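Long-range contact in putative succinylglutamate desuccinylase / aspartoacylase (Shewanella amazonensis, PDB 3FMC), which is probably a zinc-dependent hydrolase of the succinylglutamate desuccinylase / aspartoacylase family, acting on ester bonds: residues 289-295 with 357-363. Sequence-based numbering, arbitrary orientation.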
ATOM      1  N   ASN C 289     -23.958  13.586  18.489  1.00 15.35           N
ATOM      2  CA  ASN C 289     -24.769  12.373  18.504  1.00 16.38           C
ATOM      3  C   ASN C 289     -24.541  11.407  17.320  1.00 15.02           C
ATOM      4  O   ASN C 289     -25.240  10.412  17.161  1.00 17.11           O
ATOM      5  CB  ASN C 289     -26.232  12.790  18.639  1.00 16.26           C
ATOM      6  CG  ASN C 289     -26.515  13.424  19.973  1.00 22.09           C
ATOM      7  OD1 ASN C 289     -25.916  13.030  20.973  1.00 21.40           O
ATOM      8  ND2 ASN C 289     -27.398  14.421  20.005  1.00 21.03           N
ATOM      9  N   TYR C 290     -23.524  11.712  16.515  1.00 17.40           N
ATOM     10  CA  TYR C 290     -23.089  10.886  15.384  1.00 15.95           C
ATOM     11  C   TYR C 290     -22.009   9.955  15.947  1.00 13.91           C
ATOM     12  O   TYR C 290     -20.938  10.424  16.353  1.00 16.19           O
ATOM     13  CB  TYR C 290     -22.570  11.779  14.250  1.00 16.44           C
ATOM     14  CG  TYR C 290     -22.313  11.114  12.908  1.00 16.39           C
ATOM     15  CD1 TYR C 290     -23.159  10.140  12.401  1.00 16.27           C
ATOM     16  CD2 TYR C 290     -21.223  11.512  12.112  1.00 17.18           C
ATOM     17  CE1 TYR C 290     -22.917   9.547  11.145  1.00 15.26           C
ATOM     18  CE2 TYR C 290     -20.999  10.970  10.853  1.00 15.08           C
ATOM     19  CZ  TYR C 290     -21.850   9.994  10.365  1.00 13.99           C
ATOM     20  OH  TYR C 290     -21.648   9.433   9.119  1.00 13.65           O
ATOM     21  N   ARG C 291     -22.336   8.678  16.046  1.00 15.73           N
ATOM     22  CA  ARG C 291     -21.528   7.656  16.701  1.00 15.27           C
ATOM     23  C   ARG C 291     -20.847   6.662  15.762  1.00 13.26           C
ATOM     24  O   ARG C 291     -21.408   6.271  14.741  1.00 15.40           O
ATOM     25  CB  ARG C 291     -22.455   6.849  17.631  1.00 16.97           C
ATOM     26  CG  ARG C 291     -23.313   7.710  18.571  1.00 21.45           C
ATOM     27  CD  ARG C 291     -22.506   8.639  19.434  1.00 22.38           C
ATOM     28  NE  ARG C 291     -21.545   7.946  20.305  1.00 24.27           N
ATOM     29  CZ  ARG C 291     -21.834   7.391  21.491  1.00 34.45           C
ATOM     30  NH1 ARG C 291     -23.073   7.414  21.982  1.00 26.35           N
ATOM     31  NH2 ARG C 291     -20.870   6.787  22.195  1.00 29.73           N
ATOM     32  N   LYS C 292     -19.664   6.219  16.167  1.00 14.28           N
ATOM     33  CA  LYS C 292     -18.860   5.258  15.446  1.00 14.18           C
ATOM     34  C   LYS C 292     -18.997   3.911  16.165  1.00 14.64           C
ATOM     35  O   LYS C 292     -18.724   3.790  17.371  1.00 16.82           O
ATOM     36  CB  LYS C 292     -17.398   5.698  15.428  1.00 13.23           C
ATOM     37  CG  LYS C 292     -17.141   7.027  14.746  1.00 15.58           C
ATOM     38  CD  LYS C 292     -15.733   7.517  14.985  1.00 17.86           C
ATOM     39  CE  LYS C 292     -15.504   8.910  14.517  1.00 25.01           C
ATOM     40  NZ  LYS C 292     -14.046   9.339  14.654  1.00 22.49           N
ATOM     41  N   PHE C 293     -19.450   2.932  15.426  1.00 12.12           N
ATOM     42  CA  PHE C 293     -19.584   1.579  15.907  1.00 13.37           C
ATOM     43  C   PHE C 293     -18.402   0.725  15.379  1.00 12.82           C
ATOM     44  O   PHE C 293     -18.293   0.454  14.162  1.00 15.02           O
ATOM     45  CB  PHE C 293     -20.931   0.979  15.521  1.00 12.76           C
ATOM     46  CG  PHE C 293     -21.139  -0.400  16.092  1.00 13.83           C
ATOM     47  CD1 PHE C 293     -21.600  -0.550  17.383  1.00 17.52           C
ATOM     48  CD2 PHE C 293     -20.800  -1.535  15.376  1.00 15.71           C
ATOM     49  CE1 PHE C 293     -21.761  -1.838  17.942  1.00 19.45           C
ATOM     50  CE2 PHE C 293     -20.954  -2.809  15.933  1.00 16.35           C
ATOM     51  CZ  PHE C 293     -21.430  -2.950  17.201  1.00 15.86           C
ATOM     52  N   HIS C 294     -17.526   0.291  16.303  1.00 15.09           N
ATOM     53  CA  HIS C 294     -16.321  -0.517  15.969  1.00 12.50           C
ATOM     54  C   HIS C 294     -16.522  -2.024  16.208  1.00 16.06           C
ATOM     55  O   HIS C 294     -17.249  -2.422  17.124  1.00 16.88           O
ATOM     56  CB  HIS C 294     -15.108  -0.006  16.780  1.00 14.84           C
ATOM     57  CG  HIS C 294     -14.844   1.466  16.610  1.00 12.69           C
ATOM     58  ND1 HIS C 294     -15.416   2.422  17.421  1.00 15.06           N
ATOM     59  CD2 HIS C 294     -14.094   2.145  15.714  1.00 11.07           C
ATOM     60  CE1 HIS C 294     -15.018   3.622  17.046  1.00 16.12           C
ATOM     61  NE2 HIS C 294     -14.218   3.487  16.010  1.00 13.64           N
ATOM     62  N   ALA C 295     -15.864  -2.871  15.415  1.00 13.31           N
ATOM     63  CA  ALA C 295     -16.004  -4.297  15.557  1.00 14.46           C
ATOM     64  C   ALA C 295     -15.531  -4.723  16.976  1.00 15.74           C
ATOM     65  O   ALA C 295     -14.402  -4.418  17.363  1.00 15.07           O
ATOM     66  CB  ALA C 295     -15.190  -5.030  14.474  1.00 12.16           C
ATOM     67  N   GLU C 357     -13.709   0.163  12.115  1.00 13.72           N
ATOM     68  CA  GLU C 357     -14.958   0.927  12.205  1.00 14.47           C
ATOM     69  C   GLU C 357     -15.982   0.302  11.259  1.00 14.90           C
ATOM     70  O   GLU C 357     -15.839   0.346  10.037  1.00 13.37           O
ATOM     71  CB  GLU C 357     -14.726   2.375  11.878  1.00 16.23           C
ATOM     72  CG  GLU C 357     -15.976   3.277  12.031  1.00 17.54           C
ATOM     73  CD  GLU C 357     -15.771   4.631  11.381  1.00 17.43           C
ATOM     74  OE1 GLU C 357     -15.031   5.498  11.909  1.00 14.54           O
ATOM     75  OE2 GLU C 357     -16.374   4.827  10.327  1.00 19.12           O
ATOM     76  N   LEU C 358     -17.011  -0.282  11.840  1.00 13.57           N
ATOM     77  CA  LEU C 358     -18.055  -0.963  11.066  1.00 14.43           C
ATOM     78  C   LEU C 358     -19.109  -0.009  10.506  1.00 13.10           C
ATOM     79  O   LEU C 358     -19.430  -0.100   9.331  1.00 11.42           O
ATOM     80  CB  LEU C 358     -18.741  -2.073  11.879  1.00 13.44           C
ATOM     81  CG  LEU C 358     -18.056  -3.421  11.975  1.00 21.47           C
ATOM     82  CD1 LEU C 358     -18.775  -4.267  13.056  1.00 19.25           C
ATOM     83  CD2 LEU C 358     -18.035  -4.145  10.599  1.00 17.33           C
ATOM     84  N   TYR C 359     -19.636   0.880  11.327  1.00 12.34           N
ATOM     85  CA  TYR C 359     -20.642   1.838  10.893  1.00 13.93           C
ATOM     86  C   TYR C 359     -20.484   3.169  11.574  1.00 14.22           C
ATOM     87  O   TYR C 359     -19.858   3.246  12.614  1.00 10.64           O
ATOM     88  CB  TYR C 359     -22.061   1.352  11.307  1.00 16.46           C
ATOM     89  CG  TYR C 359     -22.774   0.298  10.448  1.00 15.24           C
ATOM     90  CD1 TYR C 359     -22.482  -1.053  10.566  1.00 12.18           C
ATOM     91  CD2 TYR C 359     -23.813   0.655   9.590  1.00 16.37           C
ATOM     92  CE1 TYR C 359     -23.127  -2.016   9.829  1.00 14.06           C
ATOM     93  CE2 TYR C 359     -24.498  -0.290   8.874  1.00 16.61           C
ATOM     94  CZ  TYR C 359     -24.169  -1.630   8.992  1.00 12.21           C
ATOM     95  OH  TYR C 359     -24.822  -2.591   8.266  1.00 16.86           O
ATOM     96  N   LYS C 360     -21.000   4.219  10.927  1.00 11.94           N
ATOM     97  CA  LYS C 360     -21.288   5.497  11.582  1.00 11.35           C
ATOM     98  C   LYS C 360     -22.837   5.620  11.599  1.00 12.21           C
ATOM     99  O   LYS C 360     -23.516   5.348  10.591  1.00 12.49           O
ATOM    100  CB  LYS C 360     -20.607   6.677  10.948  1.00 13.54           C
ATOM    101  CG  LYS C 360     -19.093   6.669  11.167  1.00 14.82           C
ATOM    102  CD  LYS C 360     -18.535   7.969  10.628  1.00 19.93           C
ATOM    103  CE  LYS C 360     -17.102   8.001  10.679  1.00 25.12           C
ATOM    104  NZ  LYS C 360     -16.730   9.397  10.325  1.00 28.00           N
ATOM    105  N   VAL C 361     -23.351   5.977  12.772  1.00 15.82           N
ATOM    106  CA  VAL C 361     -24.772   6.000  13.052  1.00 16.05           C
ATOM    107  C   VAL C 361     -25.234   7.305  13.671  1.00 14.08           C
ATOM    108  O   VAL C 361     -24.670   7.763  14.658  1.00 14.64           O
ATOM    109  CB  VAL C 361     -25.107   4.834  14.049  1.00 12.76           C
ATOM    110  CG1 VAL C 361     -26.617   4.778  14.352  1.00 11.78           C
ATOM    111  CG2 VAL C 361     -24.603   3.519  13.486  1.00 15.09           C
HETATM  112  N   MSE C 362     -26.249   7.959  13.070  1.00 14.56           N
HETATM  113  CA  MSE C 362     -26.827   9.142  13.705  1.00 14.30           C
HETATM  114  C   MSE C 362     -27.803   8.657  14.764  1.00 15.58           C
HETATM  115  O   MSE C 362     -28.616   7.757  14.496  1.00 17.69           O
HETATM  116  CB  MSE C 362     -27.606  10.007  12.693  1.00 14.78           C
HETATM  117  CG  MSE C 362     -26.717  10.567  11.663  1.00 19.74           C
HETATM  118 SE   MSE C 362     -27.704  11.827  10.510  0.75 17.59          SE
HETATM  119  CE  MSE C 362     -26.298  12.237   9.239  1.00 29.48           C
ATOM    120  N   THR C 363     -27.664   9.190  15.959  1.00 15.79           N
ATOM    121  CA  THR C 363     -28.543   8.889  17.057  1.00 18.17           C
ATOM    122  C   THR C 363     -29.239  10.212  17.466  1.00 17.20           C
ATOM    123  O   THR C 363     -28.817  11.336  17.076  1.00 15.89           O
ATOM    124  CB  THR C 363     -27.774   8.309  18.270  1.00 14.74           C
ATOM    125  OG1 THR C 363     -26.918   9.313  18.833  1.00 17.28           O
ATOM    126  CG2 THR C 363     -26.971   7.076  17.838  1.00 15.03           C
TER
HETATM  127  O   HOH W   1     -25.629   8.526  21.190  1.00 21.52           O
HETATM  128  O   HOH W   2     -13.257   5.055  13.916  1.00 13.85           O
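Arg291 and Val361 form a hydrogen-bonded antiparallel pair, with Arg291 N 2.9 Å from Val361 O and Val361 N 2.8 Å from Arg291 O. Phe293 N continues the pattern to Tyr359 O, but Phe293 O accepts from both Leu358 N (2.8 Å, bent to 137° at the hydrogen) and Tyr359 N (3.2 Å, 163°). Two residues opposite one define a classic beta bulge, which shifts the register by one. At the other end Asn289 O is likewise gripped twice, by Thr363 N and, on a lone pair in its carbonyl plane, by Thr363 OG1 at 2.6 Å. That hydroxyl also accepts from a water bound at the guanidinium edge of Arg291; a second water links His294 NE2 to Glu357 OE1.

Apolar contacts occupy both faces. With CG anti to the backbone N (chi1 -169°), the Tyr290 ring swings across the neighbouring strand, crossing the Lys360 chain at about a right angle and placing CD1 3.7 Å from Met362 CG. Lys360 and Lys292 run side by side. On the reverse face Leu358 CD1 sits at the Phe293 ring edge, 3.9 Å from CE2.

Strand 341-346 pairs with the other edge of 357-363, strands 176-184 and 198-202 pack against Tyr290 and Met362, and Trp146 of the second subunit makes a cation-pi contact with Arg291.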